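Local coordinates for protein light Chain (Clostridium botulinum, PDB 6BVD) that probably cleaves a SNARE protein of the neuronal secretion machinery, acting as the zinc-dependent protease light chain of the mosaic botulinum neurotoxin HA, at residues Ile117-Thr125 with Met180-Ser191; Gly239-Ile247 with Val278-Lys289. One frame throughout, in Å; residues are numbered along the deposited sequence.

Overall arrangement
Interaction 1 is largely buried and joins two loops of the zinc protease fold, the one that follows helix 104-115 and the one that leads into strand 193-196. Interaction 2 is only partly buried; it lays the chain that leaves zinc-binding helix 222-237 against the start of helix 280-301. A backbone bond across it, CH-pi and Met-aromatic contacts and the Asx turn at Asn-122 mark the first, whereas apolar side chains and water-bridged Lys-289 make the second. The two meet where Gly-188 N approaches Gly-239 O at 2.8 Å and Lys-186 NZ approaches Thr-243 OG1 at 3.1 Å. Helix 280-301 serves both, since its later residues Ile-297 and Arg-300 pack on Phe-189.

Interaction 1. Residues Ile117-Thr125 with Met180-Ser191; sequences IPYLGNSYT and MEATPYKDGFGS
Residues 117-125 run beside 180-191 as irregular loops, joined by one direct backbone hydrogen bond, nearly straight at 173°, from Tyr-119 N to Phe-189 O (2.8 Å). Asn-122 opens a type I turn to Thr-125, and its OD1 accepts from Tyr-124 N, an Asx turn; Asn-122 N also donates to Thr-125 OG1 (2.9 Å). Water 1 lies 2.8 Å from both Tyr-119 O and Gly-190 O and may bridge them.

Phe-189 is the centre of the contact. CA of Asn-122 sits over the middle of one face in a CH-pi contact, 3.7 Å from the ring centroid, while Tyr-119 brings CD2 to the ring's edge with the two planes at 53°. With CG anti to the carbonyl carbon (chi1 -55°), the phenyl ring slides under the turn, where helix 280-301 adds Ile-297 and Arg-300. Pro-118 rests its CB and CG along the backbone of Gly-190 and Ser-191, and Asn-122 sets CB against CB of Pro-184.

Toward the exposed end, Met-180 covers one face of the Tyr-124 ring, and Ala-182 CB comes obliquely to its CD2 (3.6 Å). The methionine chain, extended through chi1 and chi2, carries SD over the ring centre, a Met-aromatic contact 3.7 Å from the centroid. Water 2 ties Ser-123 N to Asp-187 OD2, donating to the carboxylate at 2.9 Å.

Interaction 2. Residues Gly239-Ile247 with Val278-Lys289; sequences GTYITEYKI and VPQSIQSQLYNK. With ACT (acetate ion), chain F.
Tyr-245 and Leu-286 make the central apolar contact, a CH-pi arrangement in which CD2 of Leu-286 stands over the middle of the tyrosine ring, 3.6 Å from the centroid and 6° off the normal. The leucine and the tyrosine run antiparallel past one another. Gln-285 meets the same ring at its edge, with OE1 near the ring plane and its amide plane almost perpendicular to it. CG2 of Ile-282 comes to CD1 of Tyr-245, and the Tyr-245 OH meets the aliphatic part of Lys-289 at a slant, 3.9 Å from its CD.

Two isoleucines extend the apolar strip to either side of Tyr-245. Ile-242 crosses Leu-286 at about a right angle, its CD1 resting 3.8 Å from Leu-286 CD2. Ile-247, on strand 246-247, splits its branches: CG2 goes to CD1 of Ile-282, and CD1 reaches CA of Val-278 and CD of Pro-279, the N-cap residue of helix 280-301. Its CG1 stands between the backbone N and the carbonyl carbon (chi1 57°), which sends CD1 to the start of the helix.

Polar links are made through water. Lys-289 bends at chi3 and chi4 to bring NZ to the carbonyls of residues 239-241, where three waters accept from it and donate in turn: water 3 to Gly-239 O, water 4 to Thr-240 O, water 5 to Tyr-241 O.

Acetate, probably from the crystallisation liquor, accepts from Ile-242 N through its O (3.0 Å), lays its methyl over one face of the Tyr-241 ring, and is also bound by His-235 and zinc ligand His-232. The chemistry implies a loop held to the helix by dispersion along one flank and, at Lys-289, by a hydrated positive charge that probably polarises the three carbonyls.

Interaction 1. Residues Ile117-Thr125 with Met180-Ser191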
loop_
_atom_site.group_PDB
_atom_site.type_symbol
_atom_site.label_atom_id
_atom_site.label_comp_id
_atom_site.label_asym_id
_atom_site.label_seq_id
_atom_site.Cartn_x
_atom_site.Cartn_y
_atom_site.Cartn_z
ATOM N N ILE A 117 16.280 10.543 -19.875
ATOM C CA ILE A 117 15.583 11.194 -20.987
ATOM C C ILE A 117 16.315 11.011 -22.356
ATOM O O ILE A 117 17.540 10.948 -22.432
ATOM C CB ILE A 117 15.412 12.669 -20.689
ATOM C CG1 ILE A 117 16.770 13.347 -20.717
ATOM C CG2 ILE A 117 14.696 12.894 -19.305
ATOM C CD1 ILE A 117 16.656 14.870 -20.830
ATOM N N PRO A 118 15.569 10.917 -23.457
ATOM C CA PRO A 118 16.243 10.786 -24.765
ATOM C C PRO A 118 17.155 11.971 -25.137
ATOM O O PRO A 118 16.891 13.085 -24.693
ATOM C CB PRO A 118 15.080 10.705 -25.748
ATOM C CG PRO A 118 13.967 10.196 -24.953
ATOM C CD PRO A 118 14.110 10.779 -23.580
ATOM N N TYR A 119 18.224 11.729 -25.891
ATOM C CA TYR A 119 19.053 12.815 -26.415
ATOM C C TYR A 119 18.203 13.641 -27.376
ATOM O O TYR A 119 17.412 13.070 -28.119
ATOM C CB TYR A 119 20.297 12.288 -27.137
ATOM C CG TYR A 119 21.260 13.387 -27.580
ATOM C CD1 TYR A 119 22.200 13.893 -26.702
ATOM C CD2 TYR A 119 21.149 13.990 -28.842
ATOM C CE1 TYR A 119 23.068 14.909 -27.078
ATOM C CE2 TYR A 119 21.998 15.025 -29.207
ATOM C CZ TYR A 119 22.959 15.478 -28.322
ATOM O OH TYR A 119 23.830 16.485 -28.685
ATOM N N LEU A 120 18.378 14.966 -27.343
ATOM C CA LEU A 120 17.636 15.882 -28.248
ATOM C C LEU A 120 18.306 15.919 -29.636
ATOM O O LEU A 120 18.941 16.904 -30.051
ATOM C CB LEU A 120 17.520 17.297 -27.625
ATOM C CG LEU A 120 16.732 17.361 -26.300
ATOM C CD1 LEU A 120 16.673 18.817 -25.702
ATOM C CD2 LEU A 120 15.318 16.766 -26.378
ATOM N N GLY A 121 18.228 14.796 -30.349
ATOM C CA GLY A 121 18.802 14.747 -31.678
ATOM C C GLY A 121 18.976 13.302 -32.074
ATOM O O GLY A 121 18.842 12.408 -31.215
ATOM N N ASN A 122 19.238 13.075 -33.354
ATOM C CA ASN A 122 19.473 11.716 -33.830
ATOM C C ASN A 122 20.338 11.725 -35.090
ATOM O O ASN A 122 20.899 12.770 -35.459
ATOM C CB ASN A 122 18.142 10.999 -34.060
ATOM C CG ASN A 122 17.239 11.723 -35.075
ATOM O OD1 ASN A 122 17.548 11.789 -36.249
ATOM N ND2 ASN A 122 16.093 12.213 -34.614
ATOM N N SER A 123 20.469 10.574 -35.769
ATOM C CA SER A 123 21.375 10.518 -36.901
ATOM C C SER A 123 21.079 11.539 -37.992
ATOM O O SER A 123 22.000 12.026 -38.619
ATOM C CB SER A 123 21.381 9.113 -37.514
ATOM O OG SER A 123 21.999 8.248 -36.582
ATOM N N TYR A 124 19.810 11.884 -38.164
ATOM C CA TYR A 124 19.363 12.765 -39.241
ATOM C C TYR A 124 18.942 14.158 -38.773
ATOM O O TYR A 124 18.100 14.785 -39.429
ATOM C CB TYR A 124 18.196 12.112 -39.958
ATOM C CG TYR A 124 18.613 10.833 -40.649
ATOM C CD1 TYR A 124 19.859 10.722 -41.260
ATOM C CD2 TYR A 124 17.793 9.729 -40.644
ATOM C CE1 TYR A 124 20.258 9.515 -41.905
ATOM C CE2 TYR A 124 18.191 8.526 -41.273
ATOM C CZ TYR A 124 19.415 8.437 -41.889
ATOM O OH TYR A 124 19.791 7.235 -42.500
ATOM N N THR A 125 19.524 14.640 -37.669
ATOM C CA THR A 125 19.326 16.044 -37.247
ATOM C C THR A 125 20.698 16.717 -37.152
ATOM O O THR A 125 21.725 16.030 -37.113
ATOM C CB THR A 125 18.549 16.169 -35.896
ATOM O OG1 THR A 125 19.284 15.559 -34.828
ATOM C CG2 THR A 125 17.167 15.535 -35.975
ATOM N N MET A 180 12.733 8.297 -45.394
ATOM C CA MET A 180 13.842 7.881 -44.569
ATOM C C MET A 180 13.403 7.512 -43.146
ATOM O O MET A 180 12.457 8.096 -42.612
ATOM C CB MET A 180 14.840 9.021 -44.544
ATOM C CG MET A 180 16.265 8.680 -44.214
ATOM S SD MET A 180 17.167 10.218 -44.445
ATOM C CE MET A 180 16.316 10.699 -45.911
ATOM N N GLU A 181 14.113 6.593 -42.498
ATOM C CA GLU A 181 13.721 6.186 -41.144
ATOM C C GLU A 181 14.904 6.131 -40.188
ATOM O O GLU A 181 15.879 5.413 -40.409
ATOM C CB GLU A 181 12.996 4.838 -41.169
ATOM C CG GLU A 181 11.614 4.929 -41.762
ATOM C CD GLU A 181 10.793 3.663 -41.592
ATOM O OE1 GLU A 181 11.179 2.794 -40.786
ATOM O OE2 GLU A 181 9.758 3.534 -42.283
ATOM N N ALA A 182 14.836 6.974 -39.168
ATOM C CA ALA A 182 15.803 6.951 -38.091
ATOM C C ALA A 182 15.190 6.221 -36.906
ATOM O O ALA A 182 13.996 6.401 -36.588
ATOM C CB ALA A 182 16.213 8.355 -37.703
ATOM N N THR A 183 16.001 5.401 -36.243
ATOM C CA THR A 183 15.559 4.717 -35.025
ATOM C C THR A 183 16.498 5.056 -33.870
ATOM O O THR A 183 17.347 4.256 -33.493
ATOM C CB THR A 183 15.517 3.177 -35.237
ATOM O OG1 THR A 183 16.804 2.741 -35.665
ATOM C CG2 THR A 183 14.520 2.838 -36.305
ATOM N N PRO A 184 16.358 6.272 -33.307
ATOM C CA PRO A 184 17.348 6.711 -32.329
ATOM C C PRO A 184 17.417 5.840 -31.076
ATOM O O PRO A 184 18.459 5.871 -30.452
ATOM C CB PRO A 184 16.902 8.149 -31.956
ATOM C CG PRO A 184 15.513 8.312 -32.611
ATOM C CD PRO A 184 15.461 7.354 -33.751
ATOM N N TYR A 185 16.355 5.107 -30.739
ATOM C CA TYR A 185 16.375 4.219 -29.599
ATOM C C TYR A 185 17.294 2.979 -29.773
ATOM O O TYR A 185 17.464 2.203 -28.788
ATOM C CB TYR A 185 14.945 3.766 -29.270
ATOM C CG TYR A 185 14.281 3.056 -30.418
ATOM C CD1 TYR A 185 14.307 1.659 -30.500
ATOM C CD2 TYR A 185 13.646 3.768 -31.444
ATOM C CE1 TYR A 185 13.703 0.995 -31.522
ATOM C CE2 TYR A 185 13.041 3.105 -32.457
ATOM C CZ TYR A 185 13.067 1.726 -32.509
ATOM O OH TYR A 185 12.479 1.063 -33.557
ATOM N N LYS A 186 17.833 2.788 -30.981
ATOM C CA LYS A 186 18.803 1.703 -31.302
ATOM C C LYS A 186 20.206 2.252 -31.524
ATOM O O LYS A 186 21.181 1.490 -31.637
ATOM C CB LYS A 186 18.377 0.930 -32.551
ATOM C CG LYS A 186 16.997 0.305 -32.451
ATOM C CD LYS A 186 16.542 -0.383 -33.758
ATOM C CE LYS A 186 17.109 -1.781 -33.915
ATOM N NZ LYS A 186 16.522 -2.449 -35.119
ATOM N N ASP A 187 20.330 3.580 -31.525
ATOM C CA ASP A 187 21.587 4.207 -31.903
ATOM C C ASP A 187 22.249 5.057 -30.793
ATOM O O ASP A 187 22.996 5.966 -31.123
ATOM C CB ASP A 187 21.368 5.126 -33.129
ATOM C CG ASP A 187 20.932 4.371 -34.371
ATOM O OD1 ASP A 187 21.253 3.166 -34.528
ATOM O OD2 ASP A 187 20.252 5.006 -35.206
ATOM N N GLY A 188 21.991 4.764 -29.509
ATOM C CA GLY A 188 22.575 5.516 -28.406
ATOM C C GLY A 188 21.801 6.757 -27.930
ATOM O O GLY A 188 21.949 7.159 -26.800
ATOM N N PHE A 189 21.022 7.387 -28.813
ATOM C CA PHE A 189 20.221 8.575 -28.472
ATOM C C PHE A 189 19.019 8.307 -27.572
ATOM O O PHE A 189 18.739 9.054 -26.609
ATOM C CB PHE A 189 19.733 9.260 -29.779
ATOM C CG PHE A 189 20.840 9.594 -30.726
ATOM C CD1 PHE A 189 21.640 10.702 -30.500
ATOM C CD2 PHE A 189 21.090 8.800 -31.868
ATOM C CE1 PHE A 189 22.644 11.033 -31.386
ATOM C CE2 PHE A 189 22.094 9.129 -32.751
ATOM C CZ PHE A 189 22.873 10.235 -32.515
ATOM N N GLY A 190 18.302 7.229 -27.877
ATOM C CA GLY A 190 17.090 6.892 -27.165
ATOM C C GLY A 190 15.905 7.573 -27.823
ATOM O O GLY A 190 16.067 8.415 -28.712
ATOM N N SER A 191 14.699 7.209 -27.423
ATOM C CA SER A 191 13.507 7.913 -27.937
ATOM C C SER A 191 12.407 7.685 -26.954
ATOM O O SER A 191 12.569 6.855 -26.031
ATOM C CB SER A 191 13.089 7.402 -29.332
ATOM O OG SER A 191 12.481 6.123 -29.248
HETATM O O HOH W 1 16.085 11.041 -29.572
HETATM O O HOH W 2 19.266 7.724 -35.192
#

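Interaction 2. Residues Gly239-Ile247 with Val278-Lys289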
loop_
_atom_site.group_PDB
_atom_site.type_symbol
_atom_site.label_atom_id
_atom_site.label_comp_id
_atom_site.label_asym_id
_atom_site.label_seq_id
_atom_site.Cartn_x
_atom_site.Cartn_y
_atom_site.Cartn_z
ATOM N N GLY A 239 19.263 3.951 -25.706
ATOM C CA GLY A 239 19.629 3.773 -27.107
ATOM C C GLY A 239 20.402 2.458 -27.368
ATOM O O GLY A 239 21.158 2.370 -28.349
ATOM N N THR A 240 20.229 1.462 -26.486
ATOM C CA THR A 240 20.902 0.144 -26.637
ATOM C C THR A 240 19.930 -0.930 -27.107
ATOM O O THR A 240 20.272 -2.123 -27.150
ATOM C CB THR A 240 21.499 -0.372 -25.280
ATOM O OG1 THR A 240 20.429 -0.745 -24.430
ATOM C CG2 THR A 240 22.336 0.724 -24.570
ATOM N N TYR A 241 18.721 -0.520 -27.480
ATOM C CA TYR A 241 17.660 -1.446 -27.864
ATOM C C TYR A 241 18.014 -2.247 -29.119
ATOM O O TYR A 241 18.494 -1.695 -30.112
ATOM C CB TYR A 241 16.362 -0.666 -28.058
ATOM C CG TYR A 241 15.061 -1.421 -28.239
ATOM C CD1 TYR A 241 14.187 -1.584 -27.173
ATOM C CD2 TYR A 241 14.675 -1.914 -29.491
ATOM C CE1 TYR A 241 12.979 -2.234 -27.325
ATOM C CE2 TYR A 241 13.469 -2.562 -29.656
ATOM C CZ TYR A 241 12.632 -2.718 -28.574
ATOM O OH TYR A 241 11.429 -3.375 -28.714
ATOM N N ILE A 242 17.806 -3.569 -29.069
ATOM C CA ILE A 242 18.020 -4.374 -30.287
ATOM C C ILE A 242 16.835 -5.267 -30.666
ATOM O O ILE A 242 16.037 -5.671 -29.820
ATOM C CB ILE A 242 19.305 -5.261 -30.191
ATOM C CG1 ILE A 242 19.299 -6.162 -28.936
ATOM C CG2 ILE A 242 20.528 -4.391 -30.135
ATOM C CD1 ILE A 242 20.469 -7.220 -28.937
ATOM N N THR A 243 16.725 -5.552 -31.974
ATOM C CA THR A 243 15.776 -6.510 -32.494
ATOM C C THR A 243 16.467 -7.733 -33.163
ATOM O O THR A 243 15.822 -8.760 -33.349
ATOM C CB THR A 243 14.867 -5.856 -33.557
ATOM O OG1 THR A 243 15.704 -5.352 -34.597
ATOM C CG2 THR A 243 14.024 -4.704 -32.949
ATOM N N GLU A 244 17.739 -7.613 -33.556
ATOM C CA GLU A 244 18.390 -8.710 -34.299
ATOM C C GLU A 244 19.320 -9.479 -33.369
ATOM O O GLU A 244 18.976 -9.652 -32.210
ATOM C CB GLU A 244 19.124 -8.172 -35.514
ATOM C CG GLU A 244 18.222 -7.268 -36.377
ATOM C CD GLU A 244 16.912 -7.970 -36.766
ATOM O OE1 GLU A 244 16.985 -9.115 -37.238
ATOM O OE2 GLU A 244 15.813 -7.383 -36.602
ATOM N N TYR A 245 20.482 -9.939 -33.836
ATOM C CA TYR A 245 21.340 -10.773 -32.943
ATOM C C TYR A 245 20.523 -11.967 -32.415
ATOM O O TYR A 245 20.559 -12.293 -31.217
ATOM C CB TYR A 245 21.893 -9.916 -31.760
ATOM C CG TYR A 245 22.626 -8.694 -32.247
ATOM C CD1 TYR A 245 23.960 -8.759 -32.584
ATOM C CD2 TYR A 245 21.961 -7.470 -32.415
ATOM C CE1 TYR A 245 24.632 -7.657 -33.060
ATOM C CE2 TYR A 245 22.632 -6.365 -32.884
ATOM C CZ TYR A 245 23.961 -6.464 -33.202
ATOM O OH TYR A 245 24.640 -5.373 -33.680
ATOM N N LYS A 246 19.787 -12.622 -33.307
ATOM C CA LYS A 246 18.859 -13.686 -32.901
ATOM C C LYS A 246 19.586 -15.029 -32.750
ATOM O O LYS A 246 20.489 -15.337 -33.541
ATOM C CB LYS A 246 17.730 -13.812 -33.908
ATOM C CG LYS A 246 16.825 -12.574 -34.005
ATOM C CD LYS A 246 15.694 -12.807 -35.006
ATOM C CE LYS A 246 14.752 -11.587 -35.032
ATOM N NZ LYS A 246 13.547 -11.800 -35.867
ATOM N N ILE A 247 19.230 -15.804 -31.718
ATOM C CA ILE A 247 19.939 -17.056 -31.453
ATOM C C ILE A 247 18.987 -18.148 -31.009
ATOM O O ILE A 247 17.840 -17.883 -30.616
ATOM C CB ILE A 247 21.053 -16.883 -30.339
ATOM C CG1 ILE A 247 20.438 -16.345 -29.040
ATOM C CG2 ILE A 247 22.149 -15.929 -30.822
ATOM C CD1 ILE A 247 21.478 -16.106 -27.920
ATOM N N VAL A 278 23.740 -16.335 -24.549
ATOM C CA VAL A 278 24.238 -15.407 -25.562
ATOM C C VAL A 278 25.722 -15.612 -25.737
ATOM O O VAL A 278 26.473 -15.474 -24.769
ATOM C CB VAL A 278 23.970 -13.917 -25.175
ATOM C CG1 VAL A 278 24.383 -12.954 -26.323
ATOM C CG2 VAL A 278 22.521 -13.742 -24.840
ATOM N N PRO A 279 26.154 -15.955 -26.976
ATOM C CA PRO A 279 27.570 -16.170 -27.292
ATOM C C PRO A 279 28.451 -14.993 -26.947
ATOM O O PRO A 279 28.070 -13.817 -27.165
ATOM C CB PRO A 279 27.561 -16.392 -28.810
ATOM C CG PRO A 279 26.193 -16.925 -29.108
ATOM C CD PRO A 279 25.276 -16.256 -28.120
ATOM N N GLN A 280 29.659 -15.309 -26.494
ATOM C CA GLN A 280 30.651 -14.294 -26.137
ATOM C C GLN A 280 30.918 -13.250 -27.235
ATOM O O GLN A 280 31.128 -12.060 -26.927
ATOM C CB GLN A 280 31.974 -14.969 -25.799
ATOM C CG GLN A 280 32.817 -14.145 -24.890
ATOM C CD GLN A 280 32.056 -13.848 -23.605
ATOM O OE1 GLN A 280 31.773 -12.688 -23.285
ATOM N NE2 GLN A 280 31.680 -14.908 -22.884
ATOM N N SER A 281 30.962 -13.699 -28.499
ATOM C CA SER A 281 31.229 -12.797 -29.616
ATOM C C SER A 281 30.103 -11.788 -29.819
ATOM O O SER A 281 30.358 -10.639 -30.210
ATOM C CB SER A 281 31.478 -13.581 -30.915
ATOM O OG SER A 281 30.518 -14.600 -31.082
ATOM N N ILE A 282 28.866 -12.224 -29.612
ATOM C CA ILE A 282 27.714 -11.307 -29.663
ATOM C C ILE A 282 27.741 -10.360 -28.460
ATOM O O ILE A 282 27.488 -9.162 -28.585
ATOM C CB ILE A 282 26.367 -12.049 -29.700
ATOM C CG1 ILE A 282 26.157 -12.663 -31.076
ATOM C CG2 ILE A 282 25.168 -11.109 -29.383
ATOM C CD1 ILE A 282 24.829 -13.328 -31.207
ATOM N N GLN A 283 28.084 -10.873 -27.288
ATOM C CA GLN A 283 28.179 -9.982 -26.123
ATOM C C GLN A 283 29.229 -8.878 -26.320
ATOM O O GLN A 283 28.998 -7.710 -25.939
ATOM C CB GLN A 283 28.488 -10.786 -24.850
ATOM C CG GLN A 283 27.409 -11.784 -24.476
ATOM C CD GLN A 283 27.522 -12.264 -23.039
ATOM O OE1 GLN A 283 27.755 -11.465 -22.138
ATOM N NE2 GLN A 283 27.371 -13.575 -22.822
ATOM N N SER A 284 30.341 -9.212 -26.971
ATOM C CA SER A 284 31.355 -8.210 -27.287
ATOM C C SER A 284 30.923 -7.260 -28.415
ATOM O O SER A 284 31.235 -6.055 -28.373
ATOM C CB SER A 284 32.673 -8.875 -27.657
ATOM O OG SER A 284 33.250 -9.484 -26.502
ATOM N N GLN A 285 30.215 -7.783 -29.412
ATOM C CA GLN A 285 29.670 -6.918 -30.469
ATOM C C GLN A 285 28.746 -5.820 -29.896
ATOM O O GLN A 285 28.877 -4.629 -30.256
ATOM C CB GLN A 285 28.891 -7.735 -31.486
ATOM C CG GLN A 285 29.685 -8.224 -32.654
ATOM C CD GLN A 285 28.810 -9.002 -33.618
ATOM O OE1 GLN A 285 27.903 -9.728 -33.198
ATOM N NE2 GLN A 285 29.059 -8.837 -34.916
ATOM N N LEU A 286 27.798 -6.222 -29.047
ATOM C CA LEU A 286 26.855 -5.264 -28.440
ATOM C C LEU A 286 27.577 -4.203 -27.607
ATOM O O LEU A 286 27.257 -3.020 -27.682
ATOM C CB LEU A 286 25.819 -5.988 -27.591
ATOM C CG LEU A 286 24.961 -6.982 -28.391
ATOM C CD1 LEU A 286 24.030 -7.715 -27.472
ATOM C CD2 LEU A 286 24.155 -6.275 -29.498
ATOM N N TYR A 287 28.531 -4.642 -26.797
ATOM C CA TYR A 287 29.334 -3.745 -25.993
ATOM C C TYR A 287 30.083 -2.737 -26.862
ATOM O O TYR A 287 30.119 -1.534 -26.549
ATOM C CB TYR A 287 30.296 -4.550 -25.124
ATOM C CG TYR A 287 31.115 -3.743 -24.125
ATOM C CD1 TYR A 287 30.699 -3.596 -22.803
ATOM C CD2 TYR A 287 32.347 -3.188 -24.496
ATOM C CE1 TYR A 287 31.459 -2.875 -21.872
ATOM C CE2 TYR A 287 33.117 -2.475 -23.579
ATOM C CZ TYR A 287 32.674 -2.326 -22.271
ATOM O OH TYR A 287 33.442 -1.617 -21.371
ATOM N N ASN A 288 30.696 -3.214 -27.941
ATOM C CA ASN A 288 31.447 -2.314 -28.810
ATOM C C ASN A 288 30.543 -1.409 -29.652
ATOM O O ASN A 288 30.936 -0.286 -29.992
ATOM C CB ASN A 288 32.410 -3.095 -29.693
ATOM C CG ASN A 288 33.555 -3.668 -28.888
ATOM O OD1 ASN A 288 34.068 -3.002 -27.978
ATOM N ND2 ASN A 288 33.932 -4.916 -29.177
ATOM N N LYS A 289 29.354 -1.881 -29.997
ATOM C CA LYS A 289 28.412 -1.034 -30.730
ATOM C C LYS A 289 27.979 0.147 -29.847
ATOM O O LYS A 289 27.988 1.303 -30.298
ATOM C CB LYS A 289 27.188 -1.825 -31.175
ATOM C CG LYS A 289 26.119 -0.973 -31.862
ATOM C CD LYS A 289 24.856 -1.783 -32.133
ATOM C CE LYS A 289 24.331 -2.443 -30.810
ATOM N NZ LYS A 289 23.526 -1.552 -29.855
HETATM C C ACT F . 15.872 -4.766 -25.889
HETATM O O ACT F . 16.953 -4.329 -26.344
HETATM O OXT ACT F . 15.680 -4.794 -24.653
HETATM C CH3 ACT F . 14.802 -5.257 -26.829
HETATM O O HOH W 3 23.887 1.325 -29.237
HETATM O O HOH W 4 22.926 -3.114 -27.711
HETATM O O HOH W 5 21.119 -1.141 -31.024
#